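Local structure of Alpha/beta hydrolase (Pectobacterium atrosepticum SCRI1043, 3BDV) at residues 113-116 and 117-121. The protein is probably a serine hydrolase of the alpha/beta-hydrolase fold that also binds calcium, although its substrate is not known. Numbering follows the deposited sequence.
Sequences FEID and DRIQA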
loop_
_atom_site.group_PDB
_atom_site.type_symbol
_atom_site.label_atom_id
_atom_site.label_comp_id
_atom_site.label_asym_id
_atom_site.label_seq_id
_atom_site.Cartn_x
_atom_site.Cartn_y
_atom_site.Cartn_z
ATOM N N PHE A 113 -1.784 -15.199 -8.201
ATOM C CA PHE A 113 -3.207 -15.130 -7.938
ATOM C C PHE A 113 -4.007 -15.136 -9.247
ATOM O O PHE A 113 -5.192 -14.760 -9.273
ATOM C CB PHE A 113 -3.495 -13.860 -7.128
ATOM C CG PHE A 113 -2.971 -13.900 -5.731
ATOM C CD1 PHE A 113 -3.575 -14.666 -4.781
ATOM C CD2 PHE A 113 -1.855 -13.151 -5.373
ATOM C CE1 PHE A 113 -3.055 -14.684 -3.497
ATOM C CE2 PHE A 113 -1.391 -13.132 -4.116
ATOM C CZ PHE A 113 -1.958 -13.916 -3.175
ATOM N N GLU A 114 -3.402 -15.639 -10.312
ATOM C CA GLU A 114 -4.069 -15.748 -11.634
ATOM C C GLU A 114 -4.727 -14.461 -12.105
ATOM O O GLU A 114 -5.847 -14.460 -12.638
ATOM C CB GLU A 114 -5.067 -16.900 -11.646
ATOM C CG GLU A 114 -4.419 -18.244 -11.342
ATOM C CD GLU A 114 -5.372 -19.381 -11.548
ATOM O OE1 GLU A 114 -5.563 -19.802 -12.689
ATOM O OE2 GLU A 114 -5.938 -19.855 -10.580
ATOM N N ILE A 115 -4.048 -13.347 -11.875
ATOM C CA ILE A 115 -4.486 -12.050 -12.361
ATOM C C ILE A 115 -3.392 -11.346 -13.203
ATOM O O ILE A 115 -3.384 -10.134 -13.394
ATOM C CB ILE A 115 -5.053 -11.123 -11.247
ATOM C CG1 ILE A 115 -4.012 -10.822 -10.151
ATOM C CG2 ILE A 115 -6.371 -11.696 -10.702
ATOM C CD1 ILE A 115 -4.404 -9.584 -9.369
ATOM N N ASP A 116 -2.550 -12.175 -13.785
ATOM C CA ASP A 116 -1.569 -11.751 -14.795
ATOM C C ASP A 116 -2.204 -11.152 -16.036
ATOM O O ASP A 116 -1.512 -10.456 -16.792
ATOM C CB ASP A 116 -0.693 -12.945 -15.213
ATOM C CG ASP A 116 -1.513 -14.203 -15.548
ATOM O OD1 ASP A 116 -2.314 -14.694 -14.693
ATOM O OD2 ASP A 116 -1.320 -14.733 -16.676
ATOM N N ASP A 117 -3.492 -11.423 -16.254
ATOM C CA ASP A 117 -4.215 -10.827 -17.359
ATOM C C ASP A 117 -4.908 -9.517 -17.016
ATOM O O ASP A 117 -5.513 -8.888 -17.877
ATOM C CB ASP A 117 -5.213 -11.829 -17.947
ATOM C CG ASP A 117 -6.250 -12.316 -16.954
ATOM O OD1 ASP A 117 -6.056 -12.237 -15.714
ATOM O OD2 ASP A 117 -7.272 -12.845 -17.436
ATOM N N ARG A 118 -4.776 -9.080 -15.776
ATOM C CA ARG A 118 -5.423 -7.862 -15.327
ATOM C C ARG A 118 -4.515 -6.801 -14.782
ATOM O O ARG A 118 -4.931 -5.672 -14.561
ATOM C CB ARG A 118 -6.484 -8.252 -14.332
ATOM C CG ARG A 118 -7.498 -9.128 -15.110
ATOM C CD ARG A 118 -8.713 -9.368 -14.429
ATOM N NE ARG A 118 -9.518 -8.168 -14.311
ATOM C CZ ARG A 118 -10.550 -8.089 -13.499
ATOM N NH1 ARG A 118 -10.856 -9.119 -12.726
ATOM N NH2 ARG A 118 -11.243 -6.984 -13.415
ATOM N N ILE A 119 -3.258 -7.130 -14.542
ATOM C CA ILE A 119 -2.353 -6.137 -14.043
ATOM C C ILE A 119 -1.413 -5.782 -15.186
ATOM O O ILE A 119 -0.732 -6.678 -15.719
ATOM C CB ILE A 119 -1.549 -6.713 -12.851
ATOM C CG1 ILE A 119 -2.506 -7.098 -11.703
ATOM C CG2 ILE A 119 -0.417 -5.741 -12.432
ATOM C CD1 ILE A 119 -3.372 -5.949 -11.157
ATOM N N GLN A 120 -1.377 -4.504 -15.582
ATOM C CA GLN A 120 -0.583 -4.081 -16.732
ATOM C C GLN A 120 0.827 -3.676 -16.310
ATOM O O GLN A 120 1.033 -3.127 -15.218
ATOM C CB GLN A 120 -1.244 -2.902 -17.429
ATOM C CG GLN A 120 -2.708 -3.131 -17.789
ATOM C CD GLN A 120 -3.370 -1.861 -18.292
ATOM O OE1 GLN A 120 -2.754 -1.082 -19.033
ATOM N NE2 GLN A 120 -4.625 -1.645 -17.898
ATOM N N ALA A 121 1.792 -3.976 -17.187
ATOM C CA ALA A 121 3.172 -3.568 -17.048
ATOM C C ALA A 121 3.314 -2.227 -17.763
ATOM O O ALA A 121 3.902 -2.106 -18.828
ATOM C CB ALA A 121 4.070 -4.586 -17.619
HETATM O O HOH W 1 -7.997 -13.245 -14.036
#
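Glu114 reaches Asp117 through a water rather than directly: the molecule donates to the carbonyl O of Glu114 and to OD1 of Asp117, 2.8 Å from each. The carboxylate is brought there because CG of Asp117 lies between its own backbone N and carbonyl carbon (chi1 60°), which carries OD1 back over the chain to 3.7 Å from CA of Ile115. Ile115 supplies the acceptor that closes the turn. Its O accepts N-H of Arg118 at 3.0 Å, a fairly straight bond (159°), and a weak second one from N of Ile119 at 3.2 Å. The Arg118 bond closes a type I beta turn with Asp116 and Asp117 at its corners, while the Arg118 guanidinium group turns away to a salt bridge with Asp59. In this alpha/beta-hydrolase fold the turn belongs to the connection between the parallel strands 99-105 and 128-132. Beneath it, CD1 of Ile115 meets CG1 of Ile119 at 3.9 Å, the two side chains crossing at a slant; Ile115 also rests on Phe83 and Leu86 of helix 83-93, Ile119 on Trp147 and Trp151 of helix 141-151. Asp116 holds OD1 4.6 Å from OD1 of Asp117, with a calcium ion about 5 Å from the Asp116 side chain that would probably ease their repulsion.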